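DNA replication and repair protein RecF (Caldanaerobacter subterraneus subsp. tengcongensis, PDB 5Z69) acts as an ABC-type ATPase in RecFOR recombinational repair, binding ATP and probably single-stranded DNA. Local coordinates at residues 169-174 / 261-267; 190-194 / 251-255. All coordinates share one frame; numbering follows the deposited sequence.

Overall arrangement
Contacts 1 and 2 sit beside each other in the helical part of the molecule, on the same side of its centre, their own centres 14 Å apart and about 29 and 28 Å from the centre of the chain. Both lie away from the nucleotide pocket, where an ATP analogue is bound and where Gly37 to Ser44 probably form the P-loop. Each joins one of the consecutive helices 153-177 and 186-222 to a part of the chain in or just after the consecutive helices 243-256 and 258-264, so contact 2 closes a shorter loop within that of contact 1. Arg169 connects them: its NE forms a 2.9 Å salt bridge with Asp190 OD2, while its CD packs 3.5 Å from Leu193 CD1.

Contact 1. Residues 169-174 / 261-267; sequences RNSLLK and DLKYLST
Arg169 NH1 reaches two acceptors at once, Asp261 OD2 at 2.9 Å in a salt bridge and Thr267 OG1 at 3.1 Å. The guanidinium and carboxylate planes stand 87° apart, and NH1 approaches OD2 from above the carboxylate plane, so this is no flat two-pronged pairing. The long arginine suits its place because its chain, with CG anti to the backbone N (chi1 -172°), runs extended to NE and carries the charge over to helix 258-264 and the loop that follows it. Thr267 OG1, an acceptor toward the arginine, is in turn the donor to Asn170 OD1 at 2.8 Å, tilted 27° from the carbonyl plane; a hydroxyl suits this double role. The amide's other end, ND2, shares a water with Thr267 N. Beyond this network come the leucines. Leu173 CD1 presses on Leu262 CD2 at 3.5 Å, tight for two methyl groups, and Leu265 CD1 lies 3.9 Å from Lys174 CE, against the aliphatic part of the lysine. The end of helix 258-264 resembles a Schellman motif, with positive phi at Leu265 and a weak 6→1 bond from Ser266 N to Asp261 O, and it docks against the side of helix 153-177.

Contact 2. Residues 190-194 / 251-255; sequences DEKLA and KNRLT
Lys251, which packs on Glu191 and Ala194, has its O gripped by two donors one turn further on, Thr255 N at 3.2 Å and Thr255 OG1 at 3.0 Å, one above and one below the carbonyl plane. Threonine suits this position because its hydroxyl can fold back onto its own helix. Lys251 NZ returns to the same hydroxyl through a weak bond, its chain bent at chi2 (77°) and chi4 (76°). That curl lays the methylenes along helix 190-194: Lys251 CE comes 3.6 Å from Glu191 CG, the two chains running alongside with their ends in a common direction. Asp190 OD1 stays 4.3 Å from Lys251 NZ, too far for a salt bridge, and the firm partner of this carboxylate is Arg169, which pairs with OD2. Leu254 supplies the main apolar packing. Its CD1 is pushed against Asp190 O at 3.1 Å, a tight fit, while its CB lies 3.8 Å from Asp190 CG as the two side chains run antiparallel alongside one another. With an alanine at Asp190, Arg169 NE is likely to lose its charged mate, and Leu254 CB the carboxylate carbon that packs on it. Small Ala194 lets the backbones draw close, its CB 4.0 Å from Lys251 CB. The two helix segments cross at 138° with axes 9.3 Å apart. Helix 186-222 thus packs on two neighbours here: Leu193 CB meets Leu254 of helix 243-256, and the same side chain touches Tyr162 and Thr165 of helix 153-177.

Contact 1. Residues 169-174 / 261-267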
loop_
_atom_site.group_PDB
_atom_site.type_symbol
_atom_site.label_atom_id
_atom_site.label_comp_id
_atom_site.label_asym_id
_atom_site.label_seq_id
_atom_site.Cartn_x
_atom_site.Cartn_y
_atom_site.Cartn_z
ATOM N N ARG A 169 22.999 -9.288 5.788
ATOM C CA ARG A 169 22.193 -9.070 6.970
ATOM C C ARG A 169 21.382 -10.326 7.274
ATOM O O ARG A 169 21.310 -10.764 8.421
ATOM C CB ARG A 169 21.265 -7.863 6.811
ATOM C CG ARG A 169 20.544 -7.499 8.126
ATOM C CD ARG A 169 19.417 -6.522 7.910
ATOM N NE ARG A 169 18.900 -5.945 9.151
ATOM C CZ ARG A 169 17.794 -6.355 9.769
ATOM N NH1 ARG A 169 17.074 -7.360 9.277
ATOM N NH2 ARG A 169 17.410 -5.757 10.882
ATOM N N ASN A 170 20.787 -10.920 6.245
ATOM C CA ASN A 170 19.941 -12.088 6.457
ATOM C C ASN A 170 20.690 -13.311 6.988
ATOM O O ASN A 170 20.168 -14.069 7.803
ATOM C CB ASN A 170 19.220 -12.437 5.165
ATOM C CG ASN A 170 18.078 -11.493 4.891
ATOM O OD1 ASN A 170 17.567 -10.853 5.814
ATOM N ND2 ASN A 170 17.672 -11.388 3.633
ATOM N N SER A 171 21.918 -13.501 6.534
ATOM C CA SER A 171 22.695 -14.627 7.028
ATOM C C SER A 171 23.153 -14.307 8.451
ATOM O O SER A 171 23.237 -15.199 9.296
ATOM C CB SER A 171 23.875 -14.940 6.100
ATOM O OG SER A 171 24.812 -13.890 6.075
ATOM N N LEU A 172 23.408 -13.027 8.720
ATOM C CA LEU A 172 23.729 -12.600 10.077
ATOM C C LEU A 172 22.568 -12.921 11.014
ATOM O O LEU A 172 22.784 -13.329 12.153
ATOM C CB LEU A 172 24.046 -11.103 10.134
ATOM C CG LEU A 172 24.458 -10.579 11.514
ATOM C CD1 LEU A 172 25.723 -11.287 11.988
ATOM C CD2 LEU A 172 24.663 -9.070 11.505
ATOM N N LEU A 173 21.339 -12.741 10.528
ATOM C CA LEU A 173 20.146 -13.025 11.340
ATOM C C LEU A 173 20.159 -14.505 11.759
ATOM O O LEU A 173 19.949 -14.821 12.923
ATOM C CB LEU A 173 18.843 -12.681 10.580
ATOM C CG LEU A 173 18.097 -11.327 10.602
ATOM C CD1 LEU A 173 17.858 -10.867 11.991
ATOM C CD2 LEU A 173 18.805 -10.223 9.896
ATOM N N LYS A 174 20.416 -15.398 10.801
ATOM C CA LYS A 174 20.586 -16.831 11.069
ATOM C C LYS A 174 21.614 -17.078 12.161
ATOM O O LYS A 174 21.370 -17.840 13.094
ATOM C CB LYS A 174 21.020 -17.582 9.809
ATOM C CG LYS A 174 19.907 -18.265 9.049
ATOM C CD LYS A 174 19.473 -17.436 7.852
ATOM C CE LYS A 174 18.437 -18.178 7.019
ATOM N NZ LYS A 174 18.082 -17.436 5.779
ATOM N N ASP A 261 12.220 -9.826 12.463
ATOM C CA ASP A 261 13.191 -10.347 11.493
ATOM C C ASP A 261 13.864 -11.620 12.005
ATOM O O ASP A 261 14.152 -12.548 11.238
ATOM C CB ASP A 261 14.236 -9.275 11.167
ATOM C CG ASP A 261 13.660 -8.138 10.318
ATOM O OD1 ASP A 261 12.526 -8.280 9.799
ATOM O OD2 ASP A 261 14.343 -7.108 10.160
ATOM N N LEU A 262 14.102 -11.672 13.311
ATOM C CA LEU A 262 14.674 -12.864 13.925
ATOM C C LEU A 262 13.708 -14.036 13.834
ATOM O O LEU A 262 14.123 -15.183 13.729
ATOM C CB LEU A 262 15.035 -12.589 15.381
ATOM C CG LEU A 262 16.323 -11.778 15.493
ATOM C CD1 LEU A 262 16.537 -11.364 16.913
ATOM C CD2 LEU A 262 17.512 -12.593 14.981
ATOM N N LYS A 263 12.413 -13.741 13.861
ATOM C CA LYS A 263 11.414 -14.796 13.786
ATOM C C LYS A 263 11.333 -15.397 12.397
ATOM O O LYS A 263 11.276 -16.616 12.243
ATOM C CB LYS A 263 10.042 -14.270 14.196
ATOM C CG LYS A 263 8.939 -15.273 13.971
ATOM C CD LYS A 263 7.576 -14.691 14.334
ATOM C CE LYS A 263 7.446 -14.370 15.826
ATOM N NZ LYS A 263 7.708 -12.931 16.153
ATOM N N TYR A 264 11.341 -14.545 11.378
ATOM C CA TYR A 264 11.158 -15.011 10.014
ATOM C C TYR A 264 12.482 -15.254 9.293
ATOM O O TYR A 264 12.496 -15.788 8.181
ATOM C CB TYR A 264 10.304 -14.014 9.235
ATOM C CG TYR A 264 8.849 -14.074 9.631
ATOM C CD1 TYR A 264 7.982 -14.963 9.011
ATOM C CD2 TYR A 264 8.347 -13.256 10.643
ATOM C CE1 TYR A 264 6.658 -15.036 9.374
ATOM C CE2 TYR A 264 7.014 -13.321 11.017
ATOM C CZ TYR A 264 6.177 -14.213 10.377
ATOM O OH TYR A 264 4.856 -14.292 10.726
ATOM N N LEU A 265 13.584 -14.881 9.944
ATOM C CA LEU A 265 14.906 -14.945 9.333
ATOM C C LEU A 265 14.906 -14.229 7.975
ATOM O O LEU A 265 15.419 -14.750 6.983
ATOM C CB LEU A 265 15.365 -16.398 9.191
ATOM C CG LEU A 265 15.718 -17.160 10.477
ATOM C CD1 LEU A 265 16.174 -18.580 10.132
ATOM C CD2 LEU A 265 16.782 -16.445 11.305
ATOM N N SER A 266 14.307 -13.037 7.942
ATOM C CA SER A 266 14.306 -12.187 6.745
ATOM C C SER A 266 14.221 -10.720 7.155
ATOM O O SER A 266 14.125 -10.402 8.337
ATOM C CB SER A 266 13.142 -12.538 5.825
ATOM O OG SER A 266 11.917 -12.115 6.417
ATOM N N THR A 267 14.247 -9.825 6.176
ATOM C CA THR A 267 14.228 -8.394 6.451
ATOM C C THR A 267 12.965 -7.807 5.863
ATOM O O THR A 267 12.851 -7.751 4.641
ATOM C CB THR A 267 15.469 -7.678 5.837
ATOM O OG1 THR A 267 16.664 -8.248 6.371
ATOM C CG2 THR A 267 15.453 -6.181 6.148
HETATM O O HOH W 1 14.714 -10.448 3.011
#

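Contact 2. Residues 190-194 / 251-255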
loop_
_atom_site.group_PDB
_atom_site.type_symbol
_atom_site.label_atom_id
_atom_site.label_comp_id
_atom_site.label_asym_id
_atom_site.label_seq_id
_atom_site.Cartn_x
_atom_site.Cartn_y
_atom_site.Cartn_z
ATOM N N ASP A 190 22.444 -2.183 9.179
ATOM C CA ASP A 190 21.224 -1.400 9.135
ATOM C C ASP A 190 21.487 -0.037 8.523
ATOM O O ASP A 190 20.733 0.431 7.654
ATOM C CB ASP A 190 20.636 -1.224 10.545
ATOM C CG ASP A 190 19.850 -2.442 11.025
ATOM O OD1 ASP A 190 19.348 -2.396 12.167
ATOM O OD2 ASP A 190 19.727 -3.435 10.272
ATOM N N GLU A 191 22.551 0.606 9.000
ATOM C CA GLU A 191 22.940 1.923 8.522
ATOM C C GLU A 191 23.173 1.882 7.018
ATOM O O GLU A 191 22.729 2.764 6.288
ATOM C CB GLU A 191 24.202 2.406 9.242
ATOM C CG GLU A 191 24.071 2.428 10.766
ATOM C CD GLU A 191 25.342 2.884 11.476
ATOM O OE1 GLU A 191 25.250 3.795 12.331
ATOM O OE2 GLU A 191 26.426 2.329 11.191
ATOM N N LYS A 192 23.848 0.831 6.567
ATOM C CA LYS A 192 24.214 0.706 5.156
ATOM C C LYS A 192 22.968 0.488 4.302
ATOM O O LYS A 192 22.813 1.111 3.248
ATOM C CB LYS A 192 25.213 -0.441 4.946
ATOM C CG LYS A 192 25.826 -0.442 3.531
ATOM C CD LYS A 192 26.897 -1.491 3.366
ATOM C CE LYS A 192 27.434 -1.494 1.929
ATOM N NZ LYS A 192 28.674 -2.288 1.817
ATOM N N LEU A 193 22.072 -0.379 4.768
ATOM C CA LEU A 193 20.831 -0.651 4.039
ATOM C C LEU A 193 19.970 0.590 3.894
ATOM O O LEU A 193 19.257 0.742 2.901
ATOM C CB LEU A 193 20.011 -1.747 4.732
ATOM C CG LEU A 193 20.507 -3.184 4.579
ATOM C CD1 LEU A 193 19.655 -4.120 5.428
ATOM C CD2 LEU A 193 20.522 -3.640 3.114
ATOM N N ALA A 194 20.016 1.467 4.894
ATOM C CA ALA A 194 19.182 2.661 4.887
ATOM C C ALA A 194 19.748 3.679 3.900
ATOM O O ALA A 194 19.013 4.337 3.156
ATOM C CB ALA A 194 19.082 3.261 6.307
ATOM N N LYS A 251 16.154 3.517 8.641
ATOM C CA LYS A 251 16.957 3.086 9.771
ATOM C C LYS A 251 16.082 2.865 11.040
ATOM O O LYS A 251 16.269 1.892 11.774
ATOM C CB LYS A 251 18.056 4.117 10.032
ATOM C CG LYS A 251 18.918 3.852 11.256
ATOM C CD LYS A 251 19.937 2.766 10.997
ATOM C CE LYS A 251 20.761 2.470 12.247
ATOM N NZ LYS A 251 20.004 1.670 13.251
ATOM N N ASN A 252 15.126 3.751 11.295
ATOM C CA ASN A 252 14.239 3.565 12.455
ATOM C C ASN A 252 13.403 2.296 12.316
ATOM O O ASN A 252 13.232 1.521 13.259
ATOM C CB ASN A 252 13.303 4.763 12.639
ATOM C CG ASN A 252 14.048 6.047 12.963
ATOM O OD1 ASN A 252 13.525 7.143 12.758
ATOM N ND2 ASN A 252 15.277 5.919 13.458
ATOM N N ARG A 253 12.882 2.094 11.114
ATOM C CA ARG A 253 12.080 0.930 10.827
ATOM C C ARG A 253 12.875 -0.366 10.943
ATOM O O ARG A 253 12.343 -1.343 11.446
ATOM C CB ARG A 253 11.449 1.083 9.446
ATOM C CG ARG A 253 10.473 2.227 9.419
ATOM C CD ARG A 253 9.957 2.571 8.041
ATOM N NE ARG A 253 8.840 3.497 8.172
ATOM C CZ ARG A 253 7.702 3.405 7.498
ATOM N NH1 ARG A 253 7.538 2.437 6.605
ATOM N NH2 ARG A 253 6.735 4.294 7.711
ATOM N N LEU A 254 14.132 -0.377 10.495
ATOM C CA LEU A 254 14.981 -1.567 10.612
ATOM C C LEU A 254 15.151 -1.954 12.078
ATOM O O LEU A 254 15.048 -3.131 12.457
ATOM C CB LEU A 254 16.372 -1.328 9.986
ATOM C CG LEU A 254 16.464 -1.097 8.485
ATOM C CD1 LEU A 254 17.845 -0.641 8.054
ATOM C CD2 LEU A 254 16.117 -2.400 7.824
ATOM N N THR A 255 15.436 -0.946 12.895
ATOM C CA THR A 255 15.659 -1.157 14.321
ATOM C C THR A 255 14.415 -1.738 14.994
ATOM O O THR A 255 14.511 -2.677 15.779
ATOM C CB THR A 255 16.067 0.154 15.025
ATOM O OG1 THR A 255 17.213 0.710 14.368
ATOM C CG2 THR A 255 16.409 -0.108 16.495
#